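Local structure of myosin-17 (Arabidopsis thaliana, 7KFL) at residues G183-T191 with R261-Y272. The protein probably uses its globular tail, a cargo-binding domain of the plant class XI myosins, to recognise the cargo that this actin-based motor carries. Residues are numbered along the deposited sequence; the frame is centred on the assembly and turned at random.
Sequences GLCIQAPRT and RRECCSFSNGEY
Pro189 and Glu263 bring the two backbones closest, their CA atoms 5.9 Å apart, where the break between helices 150-186 and 188-191 meets the loop joining helices 236-260 and 267-287. This is helix-end packing within the helical globular tail, residues 261-272 falling within the DIL family region, and no hydrogen bond crosses it. Pro189 suits the first turn of a helix, where no amide hydrogen is needed, and its ring wedges between Glu263 and Asn269: Pro189 CB lies 3.6 Å from Glu263 CG, and Pro189 CG comes 3.2 Å from Asn269 OD1. Asn269 serves the loop itself, its ND2 donating to a lone pair of Cys264 O in the carbonyl plane (2.9 Å), while Ser266 caps helix 267-287 by accepting from Asn269 N. On one flank, Ile186 CG2, anti to the backbone N, sits over one face of the Arg261 guanidinium, 3.4 Å above its plane and toward its rim. A methyl suits this flat face, and Ile186 CG2 lies 3.6 Å from Arg261 NE. On the other, Tyr272, with CG anti to its backbone N (chi1 167°), reaches beside Cys185 and Ala188. Tyr272 CE2 packs 3.6 Å from Ala188 CB, a methyl small enough for close approach, and the tyrosine hydroxyl bonds to Leu211 O of helix 205-231. A leucine in its place would probably leave Leu211 O without this partner and open a gap beside Ala188. Cys185 O approaches the edge of the Tyr272 ring, near its plane, 3.3 Å from CE2.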
ATOM      1  N   GLY A 183      -8.344  -2.249  16.006  1.00 51.41           N
ATOM      2  CA  GLY A 183      -8.613  -3.127  17.162  1.00 52.09           C
ATOM      3  C   GLY A 183      -9.465  -2.432  18.211  1.00 52.93           C
ATOM      4  O   GLY A 183     -10.380  -3.084  18.748  1.00 53.46           O
ATOM      5  N   LEU A 184      -9.184  -1.154  18.491  1.00 53.36           N
ATOM      6  CA  LEU A 184      -9.911  -0.339  19.505  1.00 53.66           C
ATOM      7  C   LEU A 184     -11.211   0.213  18.901  1.00 53.28           C
ATOM      8  O   LEU A 184     -12.197   0.319  19.653  1.00 53.77           O
ATOM      9  CB  LEU A 184      -9.001   0.788  20.013  1.00 53.76           C
ATOM     10  CG  LEU A 184      -7.776   0.346  20.816  1.00 53.93           C
ATOM     11  CD1 LEU A 184      -6.846   1.520  21.072  1.00 54.38           C
ATOM     12  CD2 LEU A 184      -8.174  -0.300  22.134  1.00 54.47           C
ATOM     13  N   CYS A 185     -11.219   0.550  17.605  1.00 53.10           N
ATOM     14  CA  CYS A 185     -12.433   0.982  16.853  1.00 53.55           C
ATOM     15  C   CYS A 185     -13.497  -0.123  16.899  1.00 54.06           C
ATOM     16  O   CYS A 185     -14.676   0.207  17.105  1.00 54.39           O
ATOM     17  CB  CYS A 185     -12.121   1.320  15.398  1.00 53.05           C
ATOM     18  SG  CYS A 185     -11.316   2.927  15.168  1.00 53.17           S
ATOM     19  N   ILE A 186     -13.088  -1.382  16.717  1.00 55.43           N
ATOM     20  CA  ILE A 186     -13.991  -2.572  16.630  1.00 56.06           C
ATOM     21  C   ILE A 186     -14.455  -2.971  18.040  1.00 57.53           C
ATOM     22  O   ILE A 186     -15.520  -3.613  18.145  1.00 58.43           O
ATOM     23  CB  ILE A 186     -13.289  -3.724  15.876  1.00 56.08           C
ATOM     24  CG1 ILE A 186     -12.998  -3.336  14.424  1.00 55.92           C
ATOM     25  CG2 ILE A 186     -14.091  -5.015  15.950  1.00 56.50           C
ATOM     26  CD1 ILE A 186     -11.996  -4.232  13.726  1.00 55.92           C
ATOM     27  N   GLN A 187     -13.706  -2.592  19.083  1.00 59.02           N
ATOM     28  CA  GLN A 187     -14.030  -2.883  20.509  1.00 61.09           C
ATOM     29  C   GLN A 187     -14.941  -1.794  21.093  1.00 61.79           C
ATOM     30  O   GLN A 187     -15.325  -1.934  22.270  1.00 61.46           O
ATOM     31  CB  GLN A 187     -12.753  -2.987  21.345  1.00 62.96           C
ATOM     32  CG  GLN A 187     -12.022  -4.313  21.195  1.00 64.81           C
ATOM     33  CD  GLN A 187     -10.688  -4.296  21.903  1.00 66.92           C
ATOM     34  OE1 GLN A 187     -10.588  -3.910  23.067  1.00 68.85           O
ATOM     35  NE2 GLN A 187      -9.643  -4.715  21.205  1.00 67.35           N
ATOM     36  N   ALA A 188     -15.278  -0.760  20.309  1.00 62.56           N
ATOM     37  CA  ALA A 188     -16.076   0.415  20.736  1.00 63.39           C
ATOM     38  C   ALA A 188     -17.421  -0.023  21.315  1.00 64.98           C
ATOM     39  O   ALA A 188     -17.838   0.511  22.340  1.00 65.47           O
ATOM     40  CB  ALA A 188     -16.248   1.378  19.585  1.00 62.92           C
ATOM     41  N   PRO A 189     -18.151  -0.982  20.694  1.00 66.10           N
ATOM     42  CA  PRO A 189     -19.383  -1.511  21.282  1.00 67.78           C
ATOM     43  C   PRO A 189     -19.157  -2.109  22.679  1.00 70.39           C
ATOM     44  O   PRO A 189     -19.935  -1.819  23.565  1.00 72.32           O
ATOM     45  CB  PRO A 189     -19.817  -2.595  20.283  1.00 67.28           C
ATOM     46  CG  PRO A 189     -19.216  -2.132  18.980  1.00 66.23           C
ATOM     47  CD  PRO A 189     -17.861  -1.596  19.389  1.00 65.94           C
ATOM     48  N   ARG A 190     -18.095  -2.905  22.840  1.00 73.50           N
ATOM     49  CA  ARG A 190     -17.747  -3.600  24.110  1.00 77.72           C
ATOM     50  C   ARG A 190     -17.198  -2.587  25.123  1.00 80.55           C
ATOM     51  O   ARG A 190     -17.438  -2.783  26.331  1.00 81.75           O
ATOM     52  CB  ARG A 190     -16.754  -4.736  23.843  1.00 79.09           C
ATOM     53  CG  ARG A 190     -17.380  -5.963  23.194  1.00 80.03           C
ATOM     54  CD  ARG A 190     -16.346  -6.968  22.717  1.00 81.37           C
ATOM     55  NE  ARG A 190     -15.505  -7.458  23.802  1.00 82.51           N
ATOM     56  CZ  ARG A 190     -15.852  -8.395  24.683  1.00 83.19           C
ATOM     57  NH1 ARG A 190     -17.044  -8.967  24.627  1.00 83.63           N
ATOM     58  NH2 ARG A 190     -14.999  -8.756  25.626  1.00 84.22           N
ATOM     59  N   THR A 191     -16.494  -1.550  24.653  1.00 83.69           N
ATOM     60  CA  THR A 191     -15.914  -0.460  25.488  1.00 85.41           C
ATOM     61  C   THR A 191     -17.043   0.401  26.073  1.00 87.17           C
ATOM     62  O   THR A 191     -16.865   0.909  27.198  1.00 89.49           O
ATOM     63  CB  THR A 191     -14.918   0.396  24.695  1.00 84.66           C
ATOM     64  OG1 THR A 191     -14.008  -0.474  24.018  1.00 84.76           O
ATOM     65  CG2 THR A 191     -14.137   1.350  25.572  1.00 84.50           C
ATOM     66  N   ARG A 261     -19.017 -10.042  14.402  1.00 57.07           N
ATOM     67  CA  ARG A 261     -19.309  -9.500  15.758  1.00 56.91           C
ATOM     68  C   ARG A 261     -20.752  -8.986  15.798  1.00 57.83           C
ATOM     69  O   ARG A 261     -21.056  -8.019  15.070  1.00 57.24           O
ATOM     70  CB  ARG A 261     -18.329  -8.386  16.130  1.00 55.87           C
ATOM     71  CG  ARG A 261     -16.867  -8.787  16.026  1.00 55.42           C
ATOM     72  CD  ARG A 261     -16.005  -7.944  16.943  1.00 55.26           C
ATOM     73  NE  ARG A 261     -14.625  -8.399  16.971  1.00 54.62           N
ATOM     74  CZ  ARG A 261     -13.737  -8.087  17.910  1.00 55.10           C
ATOM     75  NH1 ARG A 261     -14.073  -7.305  18.925  1.00 55.64           N
ATOM     76  NH2 ARG A 261     -12.508  -8.562  17.830  1.00 55.45           N
ATOM     77  N   ARG A 262     -21.595  -9.619  16.618  1.00 59.51           N
ATOM     78  CA  ARG A 262     -23.023  -9.255  16.815  1.00 60.57           C
ATOM     79  C   ARG A 262     -23.098  -7.785  17.247  1.00 59.37           C
ATOM     80  O   ARG A 262     -23.852  -7.024  16.610  1.00 58.04           O
ATOM     81  CB  ARG A 262     -23.666 -10.198  17.837  1.00 63.70           C
ATOM     82  CG  ARG A 262     -25.174 -10.045  17.986  1.00 65.71           C
ATOM     83  CD  ARG A 262     -25.560  -9.154  19.153  1.00 67.79           C
ATOM     84  NE  ARG A 262     -26.998  -9.138  19.393  1.00 69.61           N
ATOM     85  CZ  ARG A 262     -27.597  -8.472  20.377  1.00 70.44           C
ATOM     86  NH1 ARG A 262     -26.884  -7.753  21.230  1.00 70.81           N
ATOM     87  NH2 ARG A 262     -28.912  -8.526  20.503  1.00 70.81           N
ATOM     88  N   GLU A 263     -22.299  -7.407  18.254  1.00 58.76           N
ATOM     89  CA  GLU A 263     -22.294  -6.063  18.896  1.00 58.19           C
ATOM     90  C   GLU A 263     -21.940  -4.959  17.887  1.00 57.75           C
ATOM     91  O   GLU A 263     -22.358  -3.809  18.130  1.00 58.40           O
ATOM     92  CB  GLU A 263     -21.337  -6.022  20.091  1.00 58.46           C
ATOM     93  CG  GLU A 263     -19.868  -6.200  19.738  1.00 58.67           C
ATOM     94  CD  GLU A 263     -19.367  -7.633  19.736  1.00 59.42           C
ATOM     95  OE1 GLU A 263     -20.199  -8.552  19.579  1.00 59.75           O
ATOM     96  OE2 GLU A 263     -18.141  -7.829  19.891  1.00 59.14           O
ATOM     97  N   CYS A 264     -21.187  -5.271  16.824  1.00 56.95           N
ATOM     98  CA  CYS A 264     -20.792  -4.303  15.761  1.00 56.21           C
ATOM     99  C   CYS A 264     -21.920  -4.145  14.733  1.00 56.32           C
ATOM    100  O   CYS A 264     -21.888  -3.160  13.975  1.00 55.40           O
ATOM    101  CB  CYS A 264     -19.523  -4.738  15.041  1.00 55.35           C
ATOM    102  SG  CYS A 264     -18.078  -4.844  16.129  1.00 55.01           S
ATOM    103  N   CYS A 265     -22.872  -5.079  14.709  1.00 57.78           N
ATOM    104  CA  CYS A 265     -24.011  -5.104  13.755  1.00 58.67           C
ATOM    105  C   CYS A 265     -25.222  -4.417  14.401  1.00 59.01           C
ATOM    106  O   CYS A 265     -26.267  -5.068  14.561  1.00 60.67           O
ATOM    107  CB  CYS A 265     -24.318  -6.535  13.329  1.00 59.44           C
ATOM    108  SG  CYS A 265     -24.944  -6.652  11.633  1.00 61.07           S
ATOM    109  N   SER A 266     -25.068  -3.141  14.766  1.00 58.92           N
ATOM    110  CA  SER A 266     -26.103  -2.309  15.436  1.00 58.53           C
ATOM    111  C   SER A 266     -26.210  -0.951  14.737  1.00 58.42           C
ATOM    112  O   SER A 266     -25.324  -0.624  13.925  1.00 57.77           O
ATOM    113  CB  SER A 266     -25.804  -2.142  16.905  1.00 58.03           C
ATOM    114  OG  SER A 266     -24.576  -1.458  17.103  1.00 57.20           O
ATOM    115  N   PHE A 267     -27.264  -0.195  15.048  1.00 59.40           N
ATOM    116  CA  PHE A 267     -27.489   1.176  14.528  1.00 59.87           C
ATOM    117  C   PHE A 267     -26.409   2.105  15.090  1.00 59.67           C
ATOM    118  O   PHE A 267     -25.776   2.833  14.298  1.00 59.61           O
ATOM    119  CB  PHE A 267     -28.883   1.687  14.891  1.00 60.65           C
ATOM    120  CG  PHE A 267     -29.264   2.944  14.155  1.00 61.57           C
ATOM    121  CD1 PHE A 267     -28.804   4.182  14.577  1.00 61.90           C
ATOM    122  CD2 PHE A 267     -30.057   2.886  13.020  1.00 62.03           C
ATOM    123  CE1 PHE A 267     -29.143   5.336  13.888  1.00 62.22           C
ATOM    124  CE2 PHE A 267     -30.397   4.041  12.334  1.00 62.59           C
ATOM    125  CZ  PHE A 267     -29.937   5.263  12.767  1.00 62.57           C
ATOM    126  N   SER A 268     -26.210   2.065  16.413  1.00 59.30           N
ATOM    127  CA  SER A 268     -25.273   2.941  17.167  1.00 59.14           C
ATOM    128  C   SER A 268     -23.844   2.752  16.645  1.00 58.37           C
ATOM    129  O   SER A 268     -23.116   3.760  16.546  1.00 58.82           O
ATOM    130  CB  SER A 268     -25.355   2.693  18.655  1.00 59.68           C
ATOM    131  OG  SER A 268     -24.682   1.495  19.014  1.00 60.10           O
ATOM    132  N   ASN A 269     -23.459   1.513  16.318  1.00 57.21           N
ATOM    133  CA  ASN A 269     -22.104   1.193  15.793  1.00 55.70           C
ATOM    134  C   ASN A 269     -22.002   1.636  14.327  1.00 54.91           C
ATOM    135  O   ASN A 269     -20.883   1.968  13.891  1.00 53.57           O
ATOM    136  CB  ASN A 269     -21.742  -0.284  15.956  1.00 54.75           C
ATOM    137  CG  ASN A 269     -20.249  -0.507  15.827  1.00 53.99           C
ATOM    138  OD1 ASN A 269     -19.474  -0.010  16.640  1.00 53.89           O
ATOM    139  ND2 ASN A 269     -19.832  -1.218  14.793  1.00 53.44           N
ATOM    140  N   GLY A 270     -23.122   1.634  13.597  1.00 54.92           N
ATOM    141  CA  GLY A 270     -23.213   2.201  12.238  1.00 55.17           C
ATOM    142  C   GLY A 270     -22.870   3.680  12.245  1.00 55.55           C
ATOM    143  O   GLY A 270     -22.078   4.109  11.382  1.00 54.88           O
ATOM    144  N   GLU A 271     -23.429   4.425  13.204  1.00 56.56           N
ATOM    145  CA  GLU A 271     -23.204   5.886  13.382  1.00 57.30           C
ATOM    146  C   GLU A 271     -21.729   6.140  13.708  1.00 56.12           C
ATOM    147  O   GLU A 271     -21.137   7.049  13.094  1.00 56.48           O
ATOM    148  CB  GLU A 271     -24.063   6.446  14.517  1.00 58.96           C
ATOM    149  CG  GLU A 271     -25.558   6.353  14.273  1.00 60.41           C
ATOM    150  CD  GLU A 271     -26.393   6.785  15.464  1.00 61.90           C
ATOM    151  OE1 GLU A 271     -26.131   6.287  16.579  1.00 62.20           O
ATOM    152  OE2 GLU A 271     -27.292   7.634  15.281  1.00 64.10           O
ATOM    153  N   TYR A 272     -21.176   5.375  14.653  1.00 54.45           N
ATOM    154  CA  TYR A 272     -19.784   5.518  15.149  1.00 54.02           C
ATOM    155  C   TYR A 272     -18.787   5.326  14.001  1.00 54.74           C
ATOM    156  O   TYR A 272     -17.836   6.121  13.902  1.00 55.12           O
ATOM    157  CB  TYR A 272     -19.478   4.519  16.266  1.00 53.16           C
ATOM    158  CG  TYR A 272     -18.007   4.416  16.569  1.00 52.48           C
ATOM    159  CD1 TYR A 272     -17.322   5.487  17.118  1.00 52.38           C
ATOM    160  CD2 TYR A 272     -17.287   3.274  16.264  1.00 51.87           C
ATOM    161  CE1 TYR A 272     -15.966   5.416  17.387  1.00 52.40           C
ATOM    162  CE2 TYR A 272     -15.930   3.186  16.527  1.00 51.64           C
ATOM    163  CZ  TYR A 272     -15.267   4.259  17.093  1.00 51.82           C
ATOM    164  OH  TYR A 272     -13.929   4.186  17.345  1.00 51.93           O
TER